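PDB 6SRN: TetR family transcriptional regulator from Streptomyces coelicolor, which probably acts as a TetR-family DNA-binding regulator of transcription, and binds a furan-carboxylic-acid hormone within its helical ligand-binding domain in the control of antibiotic production. Local coordinates for residues A79-H84 with A127-E132; A86-A91 with E107-R112; Q115-D120 with H192-I197; A179-M184 with E199-L204. All blocks are in the same frame, centred on the assembly; numbering follows the deposited sequence.

Interaction 1. Residues A79-H84 with A127-E132; sequences AVVEEH and ARLQSE. With LUB (4-(Hydroxymethyl)-2-propylfuran-3-carboxylic acid), chain B.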
# COMPACT_ATOMS: atom_id res chain seq x y z
N ALA A 79 -19.55 7.85 -3.81
CA ALA A 79 -20.43 7.27 -2.79
C ALA A 79 -19.91 5.91 -2.27
O ALA A 79 -20.03 5.62 -1.12
CB ALA A 79 -21.83 7.13 -3.33
N VAL A 80 -19.37 5.10 -3.17
CA VAL A 80 -18.80 3.82 -2.79
C VAL A 80 -17.63 4.03 -1.84
O VAL A 80 -17.56 3.43 -0.77
CB VAL A 80 -18.34 3.02 -4.04
CG1 VAL A 80 -17.49 1.81 -3.64
CG2 VAL A 80 -19.56 2.58 -4.84
N VAL A 81 -16.70 4.90 -2.19
CA VAL A 81 -15.55 5.14 -1.30
C VAL A 81 -15.99 5.71 0.04
O VAL A 81 -15.57 5.28 1.10
CB VAL A 81 -14.51 6.05 -1.98
CG1 VAL A 81 -13.39 6.40 -1.03
CG2 VAL A 81 -13.95 5.37 -3.19
N GLU A 82 -16.88 6.69 0.01
CA GLU A 82 -17.37 7.28 1.27
C GLU A 82 -18.02 6.21 2.15
O GLU A 82 -17.84 6.18 3.37
CB GLU A 82 -18.37 8.41 1.03
CG GLU A 82 -17.80 9.68 0.51
CD GLU A 82 -18.95 10.66 0.31
OE1 GLU A 82 -20.13 10.29 0.03
OE2 GLU A 82 -18.70 11.81 0.52
N GLU A 83 -18.79 5.31 1.56
CA GLU A 83 -19.48 4.32 2.34
C GLU A 83 -18.50 3.37 2.99
O GLU A 83 -18.71 2.95 4.13
CB GLU A 83 -20.47 3.57 1.44
CG GLU A 83 -21.04 2.32 2.04
CD GLU A 83 -21.65 2.54 3.39
OE1 GLU A 83 -22.21 3.63 3.61
OE2 GLU A 83 -21.59 1.60 4.22
N HIS A 84 -17.45 3.00 2.27
CA HIS A 84 -16.51 2.01 2.83
C HIS A 84 -15.73 2.60 4.01
O HIS A 84 -15.18 1.84 4.81
CB HIS A 84 -15.66 1.40 1.69
CG HIS A 84 -14.21 1.81 1.62
ND1 HIS A 84 -13.79 3.08 1.29
CD2 HIS A 84 -13.09 1.08 1.72
CE1 HIS A 84 -12.48 3.12 1.24
NE2 HIS A 84 -12.02 1.91 1.47
N ALA A 127 -11.31 0.25 -1.85
CA ALA A 127 -9.87 0.14 -1.95
C ALA A 127 -9.39 0.22 -3.39
O ALA A 127 -8.42 0.94 -3.71
CB ALA A 127 -9.35 -1.15 -1.29
N ARG A 128 -10.08 -0.45 -4.31
CA ARG A 128 -9.64 -0.39 -5.68
C ARG A 128 -9.77 0.99 -6.26
O ARG A 128 -8.87 1.45 -6.97
CB ARG A 128 -10.40 -1.39 -6.56
CG ARG A 128 -9.90 -1.39 -7.99
CD ARG A 128 -10.26 -2.65 -8.73
NE ARG A 128 -9.68 -2.62 -10.08
CZ ARG A 128 -9.73 -3.64 -10.94
NH1 ARG A 128 -10.35 -4.75 -10.61
NH2 ARG A 128 -9.15 -3.55 -12.14
N LEU A 129 -10.88 1.68 -5.99
CA LEU A 129 -11.03 3.06 -6.47
C LEU A 129 -9.93 3.97 -5.91
O LEU A 129 -9.35 4.78 -6.66
CB LEU A 129 -12.42 3.57 -6.13
CG LEU A 129 -13.56 2.83 -6.84
CD1 LEU A 129 -14.89 3.15 -6.19
CD2 LEU A 129 -13.58 3.17 -8.30
N GLN A 130 -9.62 3.85 -4.62
CA GLN A 130 -8.50 4.62 -4.02
C GLN A 130 -7.13 4.23 -4.60
O GLN A 130 -6.21 5.07 -4.68
CB GLN A 130 -8.45 4.48 -2.53
CG GLN A 130 -9.63 5.08 -1.80
CD GLN A 130 -9.63 6.59 -1.81
OE1 GLN A 130 -9.49 7.21 -2.87
NE2 GLN A 130 -9.83 7.17 -0.66
N SER A 131 -6.97 2.97 -5.00
CA SER A 131 -5.71 2.53 -5.61
C SER A 131 -5.47 3.23 -6.91
O SER A 131 -4.31 3.46 -7.31
CB SER A 131 -5.71 1.02 -5.91
OG SER A 131 -6.23 0.77 -7.23
N GLU A 132 -6.57 3.53 -7.61
CA GLU A 132 -6.64 4.11 -8.91
C GLU A 132 -6.74 5.62 -8.82
O GLU A 132 -6.84 6.26 -9.82
CB GLU A 132 -7.81 3.52 -9.72
CG GLU A 132 -7.69 1.99 -9.77
CD GLU A 132 -8.63 1.24 -10.67
OE1 GLU A 132 -9.61 1.88 -11.14
OE2 GLU A 132 -8.39 -0.01 -10.87
C2 LUB B . -7.16 1.20 4.41
C4 LUB B . -7.64 1.75 2.30
C5 LUB B . -7.38 0.44 2.33
C6 LUB B . -6.66 1.17 5.80
O11 LUB B . -7.65 3.94 5.23
C9 LUB B . -7.64 3.67 4.00
O10 LUB B . -7.77 4.59 3.11
C3 LUB B . -7.44 2.31 3.54
C12 LUB B . -8.19 2.40 1.03
O13 LUB B . -7.39 3.56 0.71
O1 LUB B . -6.94 0.08 3.61
C7 LUB B . -7.73 0.49 6.66
C8 LUB B . -7.35 0.45 8.12

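Interaction 2. Residues A86-A91 with E107-R112; sequences ARWPAA and EEMLHR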
# COMPACT_ATOMS: atom_id res chain seq x y z
N ALA A 86 -17.47 5.29 6.04
CA ALA A 86 -18.46 5.81 6.97
C ALA A 86 -19.07 4.74 7.84
O ALA A 86 -19.65 5.05 8.89
CB ALA A 86 -19.55 6.54 6.22
N ARG A 87 -19.00 3.50 7.41
CA ARG A 87 -19.50 2.40 8.18
C ARG A 87 -18.79 2.06 9.53
O ARG A 87 -19.34 1.43 10.39
CB ARG A 87 -19.60 1.18 7.26
CG ARG A 87 -18.29 0.72 6.64
CD ARG A 87 -18.51 -0.57 5.86
NE ARG A 87 -19.50 -0.43 4.81
CZ ARG A 87 -19.88 -1.44 4.03
NH1 ARG A 87 -19.28 -2.62 4.16
NH2 ARG A 87 -20.82 -1.25 3.14
N TRP A 88 -17.59 2.56 9.71
CA TRP A 88 -16.71 2.08 10.78
C TRP A 88 -16.91 2.68 12.17
O TRP A 88 -16.79 1.97 13.16
CB TRP A 88 -15.24 2.11 10.28
CG TRP A 88 -15.08 1.08 9.23
CD1 TRP A 88 -15.01 1.30 7.89
CD2 TRP A 88 -15.03 -0.33 9.41
NE1 TRP A 88 -14.93 0.10 7.20
CE2 TRP A 88 -14.95 -0.93 8.11
CE3 TRP A 88 -15.08 -1.16 10.53
CZ2 TRP A 88 -14.95 -2.29 7.92
CZ3 TRP A 88 -15.05 -2.52 10.34
CH2 TRP A 88 -14.95 -3.08 9.03
N PRO A 89 -17.27 3.97 12.25
CA PRO A 89 -17.61 4.52 13.57
C PRO A 89 -18.67 3.71 14.34
O PRO A 89 -18.49 3.46 15.53
CB PRO A 89 -18.08 5.94 13.24
CG PRO A 89 -17.26 6.29 12.02
CD PRO A 89 -17.22 5.02 11.22
N ALA A 90 -19.74 3.29 13.65
CA ALA A 90 -20.77 2.46 14.28
C ALA A 90 -20.24 1.12 14.78
O ALA A 90 -20.66 0.65 15.85
CB ALA A 90 -21.94 2.25 13.32
N ALA A 91 -19.30 0.54 14.03
CA ALA A 91 -18.67 -0.72 14.42
C ALA A 91 -17.87 -0.50 15.69
O ALA A 91 -17.88 -1.32 16.62
CB ALA A 91 -17.78 -1.24 13.30
N GLU A 107 -7.66 -3.55 18.11
CA GLU A 107 -7.43 -4.86 17.56
C GLU A 107 -8.66 -5.41 16.84
O GLU A 107 -8.55 -5.92 15.71
CB GLU A 107 -7.05 -5.85 18.63
CG GLU A 107 -5.66 -5.74 19.18
CD GLU A 107 -5.51 -6.92 20.12
OE1 GLU A 107 -5.39 -8.10 19.61
OE2 GLU A 107 -5.64 -6.68 21.31
N GLU A 108 -9.83 -5.32 17.49
CA GLU A 108 -11.02 -5.93 16.92
C GLU A 108 -11.49 -5.14 15.69
O GLU A 108 -12.02 -5.72 14.73
CB GLU A 108 -12.13 -6.07 17.95
CG GLU A 108 -13.40 -6.70 17.42
CD GLU A 108 -13.29 -8.08 16.79
OE1 GLU A 108 -12.26 -8.78 16.98
OE2 GLU A 108 -14.27 -8.45 16.11
N MET A 109 -11.33 -3.82 15.71
CA MET A 109 -11.66 -3.05 14.50
C MET A 109 -10.86 -3.51 13.30
O MET A 109 -11.39 -3.66 12.19
CB MET A 109 -11.41 -1.56 14.75
CG MET A 109 -12.47 -0.97 15.66
SD MET A 109 -14.04 -0.76 14.86
CE MET A 109 -13.67 0.60 13.75
N LEU A 110 -9.56 -3.73 13.49
CA LEU A 110 -8.70 -4.13 12.38
C LEU A 110 -8.98 -5.60 11.97
O LEU A 110 -8.93 -5.94 10.79
CB LEU A 110 -7.20 -3.87 12.68
CG LEU A 110 -6.90 -2.37 12.83
CD1 LEU A 110 -5.48 -2.22 13.39
CD2 LEU A 110 -7.02 -1.62 11.50
N HIS A 111 -9.31 -6.45 12.92
CA HIS A 111 -9.80 -7.80 12.60
C HIS A 111 -11.01 -7.72 11.70
O HIS A 111 -11.08 -8.37 10.65
CB HIS A 111 -10.17 -8.46 13.94
CG HIS A 111 -10.69 -9.85 13.85
ND1 HIS A 111 -11.39 -10.42 14.90
CD2 HIS A 111 -10.73 -10.74 12.85
CE1 HIS A 111 -11.75 -11.66 14.56
NE2 HIS A 111 -11.34 -11.89 13.32
N ARG A 112 -11.99 -6.90 12.08
CA ARG A 112 -13.18 -6.76 11.29
C ARG A 112 -12.89 -6.15 9.90
O ARG A 112 -13.47 -6.55 8.90
CB ARG A 112 -14.21 -5.91 12.07
CG ARG A 112 -14.87 -6.68 13.18
CD ARG A 112 -15.96 -5.90 13.87
NE ARG A 112 -16.34 -6.61 15.09
CZ ARG A 112 -17.43 -6.36 15.81
NH1 ARG A 112 -18.28 -5.41 15.44
NH2 ARG A 112 -17.65 -7.09 16.91

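Interaction 3. Residues Q115-D120 with H192-I197; sequences QAFRDD and HQRADI. With LUB (4-(Hydroxymethyl)-2-propylfuran-3-carboxylic acid), chain B.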
# COMPACT_ATOMS: atom_id res chain seq x y z
N GLN A 115 -11.52 -8.97 7.59
CA GLN A 115 -12.59 -9.84 7.11
C GLN A 115 -13.42 -9.11 6.07
O GLN A 115 -13.90 -9.68 5.11
CB GLN A 115 -13.55 -10.18 8.28
CG GLN A 115 -12.97 -11.07 9.31
CD GLN A 115 -13.95 -11.25 10.47
OE1 GLN A 115 -14.35 -10.29 11.11
NE2 GLN A 115 -14.44 -12.45 10.64
N ALA A 116 -13.61 -7.79 6.28
CA ALA A 116 -14.48 -7.05 5.38
C ALA A 116 -13.81 -6.84 4.00
O ALA A 116 -14.46 -6.93 2.96
CB ALA A 116 -14.87 -5.73 5.99
N PHE A 117 -12.51 -6.52 4.00
CA PHE A 117 -11.80 -6.50 2.72
C PHE A 117 -11.81 -7.87 2.07
O PHE A 117 -11.89 -7.98 0.83
CB PHE A 117 -10.37 -5.98 2.89
CG PHE A 117 -10.26 -4.48 3.05
CD1 PHE A 117 -10.62 -3.63 1.99
CD2 PHE A 117 -9.78 -3.90 4.21
CE1 PHE A 117 -10.47 -2.24 2.15
CE2 PHE A 117 -9.65 -2.53 4.35
CZ PHE A 117 -10.00 -1.69 3.32
N ARG A 118 -11.71 -8.93 2.86
CA ARG A 118 -11.76 -10.28 2.32
C ARG A 118 -13.08 -10.61 1.60
O ARG A 118 -13.05 -11.20 0.50
CB ARG A 118 -11.51 -11.30 3.41
CG ARG A 118 -11.24 -12.73 2.91
CD ARG A 118 -11.25 -13.75 4.04
NE ARG A 118 -12.57 -13.73 4.67
CZ ARG A 118 -12.86 -14.07 5.93
NH1 ARG A 118 -11.95 -14.56 6.75
NH2 ARG A 118 -14.07 -13.88 6.39
N ASP A 119 -14.18 -10.13 2.15
CA ASP A 119 -15.53 -10.59 1.79
C ASP A 119 -16.45 -9.60 1.10
O ASP A 119 -17.37 -10.03 0.41
CB ASP A 119 -16.25 -11.11 3.04
CG ASP A 119 -15.64 -12.40 3.62
OD1 ASP A 119 -14.77 -13.05 2.96
OD2 ASP A 119 -16.12 -12.71 4.73
N ASP A 120 -16.29 -8.30 1.36
CA ASP A 120 -17.36 -7.34 1.12
C ASP A 120 -17.05 -6.50 -0.11
O ASP A 120 -16.07 -5.78 -0.14
CB ASP A 120 -17.55 -6.43 2.35
CG ASP A 120 -18.76 -5.57 2.24
OD1 ASP A 120 -19.12 -5.16 1.12
OD2 ASP A 120 -19.35 -5.25 3.32
N HIS A 192 -2.60 -12.29 -4.05
CA HIS A 192 -3.44 -13.43 -3.72
C HIS A 192 -4.92 -13.15 -3.66
O HIS A 192 -5.69 -14.00 -3.17
CB HIS A 192 -2.97 -14.05 -2.40
CG HIS A 192 -1.53 -14.44 -2.39
ND1 HIS A 192 -0.99 -15.36 -3.26
CD2 HIS A 192 -0.50 -14.00 -1.63
CE1 HIS A 192 0.31 -15.47 -3.06
NE2 HIS A 192 0.63 -14.65 -2.07
N GLN A 193 -5.36 -12.01 -4.17
CA GLN A 193 -6.76 -11.64 -4.18
C GLN A 193 -7.40 -11.70 -2.76
O GLN A 193 -8.56 -12.10 -2.59
CB GLN A 193 -7.57 -12.50 -5.18
CG GLN A 193 -7.14 -12.34 -6.63
CD GLN A 193 -5.74 -12.86 -6.93
OE1 GLN A 193 -4.85 -12.08 -7.29
NE2 GLN A 193 -5.52 -14.19 -6.80
N ARG A 194 -6.58 -11.36 -1.78
CA ARG A 194 -6.91 -11.33 -0.37
C ARG A 194 -7.26 -12.68 0.26
O ARG A 194 -7.69 -12.74 1.41
CB ARG A 194 -7.99 -10.28 -0.06
CG ARG A 194 -7.60 -8.84 -0.36
CD ARG A 194 -8.56 -7.86 0.24
NE ARG A 194 -8.18 -6.48 -0.09
CZ ARG A 194 -8.64 -5.80 -1.16
NH1 ARG A 194 -9.47 -6.36 -2.00
NH2 ARG A 194 -8.23 -4.56 -1.39
N ALA A 195 -6.94 -13.77 -0.42
CA ALA A 195 -7.32 -15.10 0.08
C ALA A 195 -6.61 -15.41 1.43
O ALA A 195 -7.17 -16.08 2.29
CB ALA A 195 -6.98 -16.15 -0.94
N ASP A 196 -5.39 -14.92 1.57
CA ASP A 196 -4.54 -15.19 2.72
C ASP A 196 -4.51 -14.00 3.70
O ASP A 196 -3.68 -13.95 4.60
CB ASP A 196 -3.08 -15.48 2.30
CG ASP A 196 -2.36 -14.27 1.69
OD1 ASP A 196 -3.05 -13.38 1.13
OD2 ASP A 196 -1.09 -14.26 1.66
N ILE A 197 -5.45 -13.07 3.59
CA ILE A 197 -5.38 -11.83 4.35
C ILE A 197 -5.36 -12.07 5.86
O ILE A 197 -4.64 -11.37 6.59
CB ILE A 197 -6.50 -10.84 3.94
CG1 ILE A 197 -6.25 -9.49 4.57
CG2 ILE A 197 -7.88 -11.36 4.26
CD1 ILE A 197 -7.16 -8.41 4.07
C2 LUB B . -7.16 1.20 4.41
C4 LUB B . -7.64 1.75 2.30
C5 LUB B . -7.38 0.44 2.33
C6 LUB B . -6.66 1.17 5.80
O11 LUB B . -7.65 3.94 5.23
C9 LUB B . -7.64 3.67 4.00
O10 LUB B . -7.77 4.59 3.11
C3 LUB B . -7.44 2.31 3.54
C12 LUB B . -8.19 2.40 1.03
O13 LUB B . -7.39 3.56 0.71
O1 LUB B . -6.94 0.08 3.61
C7 LUB B . -7.73 0.49 6.66
C8 LUB B . -7.35 0.45 8.12
O HOH W 1 -11.25 -11.36 -1.75

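Interaction 4. Residues A179-M184 with E199-L204; sequences AAFFGM and ERWQEL. With LUB (4-(Hydroxymethyl)-2-propylfuran-3-carboxylic acid), chain B.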
# COMPACT_ATOMS: atom_id res chain seq x y z
N ALA A 179 -1.13 2.60 8.15
CA ALA A 179 -0.24 2.37 7.00
C ALA A 179 0.16 0.90 6.90
O ALA A 179 0.16 0.33 5.79
CB ALA A 179 1.01 3.21 7.13
N ALA A 180 0.50 0.28 8.02
CA ALA A 180 0.90 -1.14 7.99
C ALA A 180 -0.24 -2.05 7.53
O ALA A 180 -0.05 -2.98 6.74
CB ALA A 180 1.40 -1.55 9.30
N PHE A 181 -1.42 -1.83 8.10
CA PHE A 181 -2.60 -2.59 7.73
C PHE A 181 -2.93 -2.38 6.23
O PHE A 181 -3.15 -3.31 5.48
CB PHE A 181 -3.80 -2.22 8.61
CG PHE A 181 -5.01 -3.06 8.33
CD1 PHE A 181 -5.79 -2.79 7.22
CD2 PHE A 181 -5.28 -4.18 9.08
CE1 PHE A 181 -6.87 -3.57 6.90
CE2 PHE A 181 -6.36 -4.99 8.75
CZ PHE A 181 -7.17 -4.67 7.68
N PHE A 182 -2.90 -1.12 5.81
CA PHE A 182 -3.10 -0.82 4.42
C PHE A 182 -2.15 -1.64 3.53
O PHE A 182 -2.53 -2.23 2.52
CB PHE A 182 -2.90 0.66 4.11
CG PHE A 182 -2.82 0.88 2.64
CD1 PHE A 182 -3.94 0.79 1.82
CD2 PHE A 182 -1.58 1.04 2.03
CE1 PHE A 182 -3.80 0.84 0.44
CE2 PHE A 182 -1.46 1.11 0.67
CZ PHE A 182 -2.57 1.01 -0.16
N GLY A 183 -0.88 -1.63 3.90
CA GLY A 183 0.10 -2.30 3.09
C GLY A 183 -0.12 -3.81 3.05
O GLY A 183 -0.07 -4.45 2.00
N MET A 184 -0.41 -4.37 4.23
CA MET A 184 -0.69 -5.81 4.34
C MET A 184 -1.85 -6.22 3.44
O MET A 184 -1.75 -7.20 2.67
CB MET A 184 -0.93 -6.15 5.80
CG MET A 184 -1.29 -7.56 6.08
SD MET A 184 -3.01 -8.00 5.73
CE MET A 184 -3.96 -6.84 6.68
N GLU A 199 -4.16 -14.57 7.69
CA GLU A 199 -2.85 -15.02 8.13
C GLU A 199 -1.83 -13.92 8.05
O GLU A 199 -0.91 -13.88 8.87
CB GLU A 199 -2.39 -16.18 7.23
CG GLU A 199 -3.25 -17.41 7.19
CD GLU A 199 -4.12 -17.43 5.94
OE1 GLU A 199 -5.04 -16.65 5.99
OE2 GLU A 199 -3.88 -18.18 4.92
N ARG A 200 -1.89 -13.13 6.98
CA ARG A 200 -0.91 -12.05 6.79
C ARG A 200 -1.13 -11.01 7.89
O ARG A 200 -0.16 -10.44 8.42
CB ARG A 200 -1.06 -11.45 5.39
CG ARG A 200 -0.83 -12.41 4.23
CD ARG A 200 0.62 -12.86 4.06
NE ARG A 200 1.04 -13.83 5.06
CZ ARG A 200 0.71 -15.12 5.04
NH1 ARG A 200 -0.02 -15.65 4.05
NH2 ARG A 200 1.13 -15.88 6.03
N TRP A 201 -2.38 -10.69 8.20
CA TRP A 201 -2.67 -9.75 9.29
C TRP A 201 -2.23 -10.31 10.65
O TRP A 201 -1.61 -9.61 11.39
CB TRP A 201 -4.13 -9.32 9.28
CG TRP A 201 -4.45 -8.35 10.38
CD1 TRP A 201 -5.44 -8.49 11.31
CD2 TRP A 201 -3.72 -7.14 10.73
NE1 TRP A 201 -5.41 -7.44 12.17
CE2 TRP A 201 -4.37 -6.60 11.87
CE3 TRP A 201 -2.62 -6.47 10.19
CZ2 TRP A 201 -3.93 -5.42 12.48
CZ3 TRP A 201 -2.16 -5.32 10.82
CH2 TRP A 201 -2.85 -4.79 11.94
N GLN A 202 -2.50 -11.58 10.90
CA GLN A 202 -2.09 -12.16 12.18
C GLN A 202 -0.62 -12.00 12.44
O GLN A 202 -0.21 -11.60 13.52
CB GLN A 202 -2.47 -13.62 12.25
CG GLN A 202 -2.05 -14.34 13.55
CD GLN A 202 -2.34 -13.50 14.81
OE1 GLN A 202 -3.46 -13.05 15.02
NE2 GLN A 202 -1.31 -13.33 15.67
N GLU A 203 0.20 -12.29 11.43
CA GLU A 203 1.64 -12.28 11.70
C GLU A 203 2.17 -10.86 11.89
O GLU A 203 3.10 -10.65 12.62
CB GLU A 203 2.38 -13.06 10.62
CG GLU A 203 2.40 -12.46 9.26
CD GLU A 203 2.74 -13.43 8.13
OE1 GLU A 203 2.81 -14.71 8.27
OE2 GLU A 203 2.92 -12.89 7.03
N LEU A 204 1.61 -9.90 11.18
CA LEU A 204 2.03 -8.51 11.32
C LEU A 204 1.44 -7.89 12.61
O LEU A 204 2.18 -7.20 13.32
CB LEU A 204 1.53 -7.72 10.09
CG LEU A 204 1.65 -6.19 10.15
CD1 LEU A 204 3.08 -5.77 10.35
CD2 LEU A 204 1.06 -5.58 8.87
C2 LUB B . -7.16 1.20 4.41
C4 LUB B . -7.64 1.75 2.30
C5 LUB B . -7.38 0.44 2.33
C6 LUB B . -6.66 1.17 5.80
O11 LUB B . -7.65 3.94 5.23
C9 LUB B . -7.64 3.67 4.00
O10 LUB B . -7.77 4.59 3.11
C3 LUB B . -7.44 2.31 3.54
C12 LUB B . -8.19 2.40 1.03
O13 LUB B . -7.39 3.56 0.71
O1 LUB B . -6.94 0.08 3.61
C7 LUB B . -7.73 0.49 6.66
C8 LUB B . -7.35 0.45 8.12

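Interaction 1. Residues A79-H84 with A127-E132
The imidazole of His84 meets Ala127 across the contact, His84 NE2 standing 3.8 Å from Ala127 N on an oblique line. At the edge of the ring, in its plane, lie the carbonyl oxygen of Val81 and C12 of the bound 4-(hydroxymethyl)-2-propylfuran-3-carboxylic acid, the latter 3.9 Å from His84 NE2. His84 ND1 donates to a lone pair of Val81 O over 2.8 Å, nearly straight at 171°. This bond fixes the rotation of the ring and probably helps hold chi1 at 108°, far from a staggered value. The amide of Gln130 is the second flat group: its NE2 lies 3.7 Å from Val81 CG1 and is hydrogen-bonded to Pro141 O and Tyr85 OH. Gln130 CB in turn packs 3.5 Å from the ligand hydroxyl O13, so His84 and Gln130 both line the pocket from this contact. Val81 divides its methyls, CG1 to the amide and CG2 to Leu129 CB at 3.8 Å. Leu129 CD1 continues to Val80 CG1 at 3.9 Å, the two side chains crossing at about a right angle. No hydrogen bond joins the segments. Helices 73-86 and 121-131 run here at 118°, their local axes 9.5 Å apart, and helix 31-49 covers the apolar end with Leu35, Ser39 and Phe42, so that the contact links the probable DNA-binding region to the ligand-binding helices.

Interaction 2. Residues A86-A91 with E107-R112
Met109 is the first residue of 107-112 to reach the other segment, its thioether lying alongside Trp88 and against Ala91. Bends at chi2 and chi3 (-73° and -71°) bring its methyl to the backbone of the other segment, Met109 CE 3.5 Å from Trp88 O. The same methyl approaches the indole obliquely, Met109 CE lying 3.9 Å from Trp88 CE3, while Met109 SD rests 4.1 Å from Ala91 CB. Leu110 turns away, toward the ligand pocket and Trp147. Next, His111 looks back along its own helix, where Glu108 OE1 accepts a hydrogen bond from His111 ND1. One turn on from Met109, Arg112 receives the far end of the indole: Trp88 CZ3 is 3.9 Å from Arg112 CB, and Trp88 CH2 is 3.8 Å from Arg112 O. The extended chain of Arg112 then leads its guanidinium to Glu108, where NE donates in plane to the anti lone pair of Glu108 OE2 at 3.0 Å. A second salt bridge, from NH1, reaches Glu94 on helix 88-96. Across the contact itself, therefore, cohesion comes from sulfur, methyl and aromatic surfaces and the carbonyls they rest on, without a hydrogen bond, and the charged groups at its partly exposed side are paired by neighbours, which should reduce any cost of burying them.

Interaction 3. Residues Q115-D120 with H192-I197
With CG beside the backbone N in both residues (chi1 -63° in Arg194), the phenyl ring of Phe117 is directed to the pocket and the extended Arg194 chain runs alongside its root. Arg194 CD comes within 3.4 Å of Phe117 O and 3.7 Å of Phe117 CB, and Phe117 CD1 lies over one face of the guanidinium, 4.0 Å above its plane and toward the rim. Beyond that, Arg194 NH2 hydrogen-bonds to Gln185 OE1, of another pocket residue. The ring tip reaches the ligand, Phe117 CZ being 3.5 Å from its C5. Ile197 carries the second part of the contact: its CG2 packs 3.7 Å from Arg118 CB, and its CD1 approaches Phe117 CB. The loop can offer these groups because it makes a type I' turn from His192 to Ala195, with Gln193 and Arg194 both left-handed (phi 54° and 64°), followed by a type I turn from Arg194 to Ile197. A water donates to Arg118 O and to Gln193 O, both at 2.9 Å. Meanwhile Arg118 grips Asp119 side-on with NE and NH2. The contact thus mixes polar and apolar parts: aliphatic stems pack on side chains and on a carbonyl, one water bridges the two backbones, and Arg194 is probably held in place by Gln185, its charge neighbouring the aromatic wall of the ligand site.

Interaction 4. Residues A179-M184 with E199-L204
A methionine methyl tucked into the corner of a T-shaped aromatic pair distinguishes this contact. Phe181 presents its edge to the face of Trp201, the planes at 72° and the centroid of the phenyl ring 4.8 Å from that of the indole six-membered ring; Phe181 CD2 is the leading atom, 3.7 Å from Trp201 CE3. Met184 CE lies over a face of the Phe181 ring and also packs 3.6 Å from Trp201 CB. With Met184 CG anti to the backbone N (chi1 177°), the chain heads for the opposite helix, then bends twice to set the methyl in the angle between the two ring planes, while Met184 SD sits 3.7 Å from Trp201 N. On the other flank, Leu204 CD2 fits between Met184 CB, at 3.7 Å, and Ala180 O, at 3.5 Å. Arg200 adds its backbone O and CB, both against Met184 CG; its guanidinium turns away to hold both Glu203 oxygens side-on, and its NH1 pairs with Asp196. Away from this apolar core, Phe181 CD1 touches the ligand propyl end, C8, at 3.7 Å, and Phe182 meets the furan with its ring edge. Leu110 of helix 102-119 packs on both Phe181 and Trp201. The second subunit also closes in: its Ala180 packs on Ala180, and its Arg175 bridges to Glu203. Segments 179-184 and 199-204, at 149° here, belong to helices 170-192 and 197-212, which form the kind of antiparallel pair that dimerises TetR-family regulators as a four-helix bundle, here with one side serving the ligand pocket.

How the interactions relate
Interactions 1, 3 and 4 are buried and each touches the ligand, whereas interaction 2 is only partly buried and reaches the pocket through Leu110. Helix 102-119 serves both interactions 2 and 3, which are further tied by the salt bridge from Arg87 to Asp120. Ala127 of interaction 1 packs on Phe117 and Arg194 of interaction 3, and Phe117 in turn meets Phe181 of interaction 4. The chemistry shifts with position: aliphatic branches and an imidazole toward the probable DNA-binding side, a thioether and indole in interaction 2, a water-bridged loop in interaction 3, and an aromatic core in interaction 4 beside the second subunit, which interaction 1 also touches.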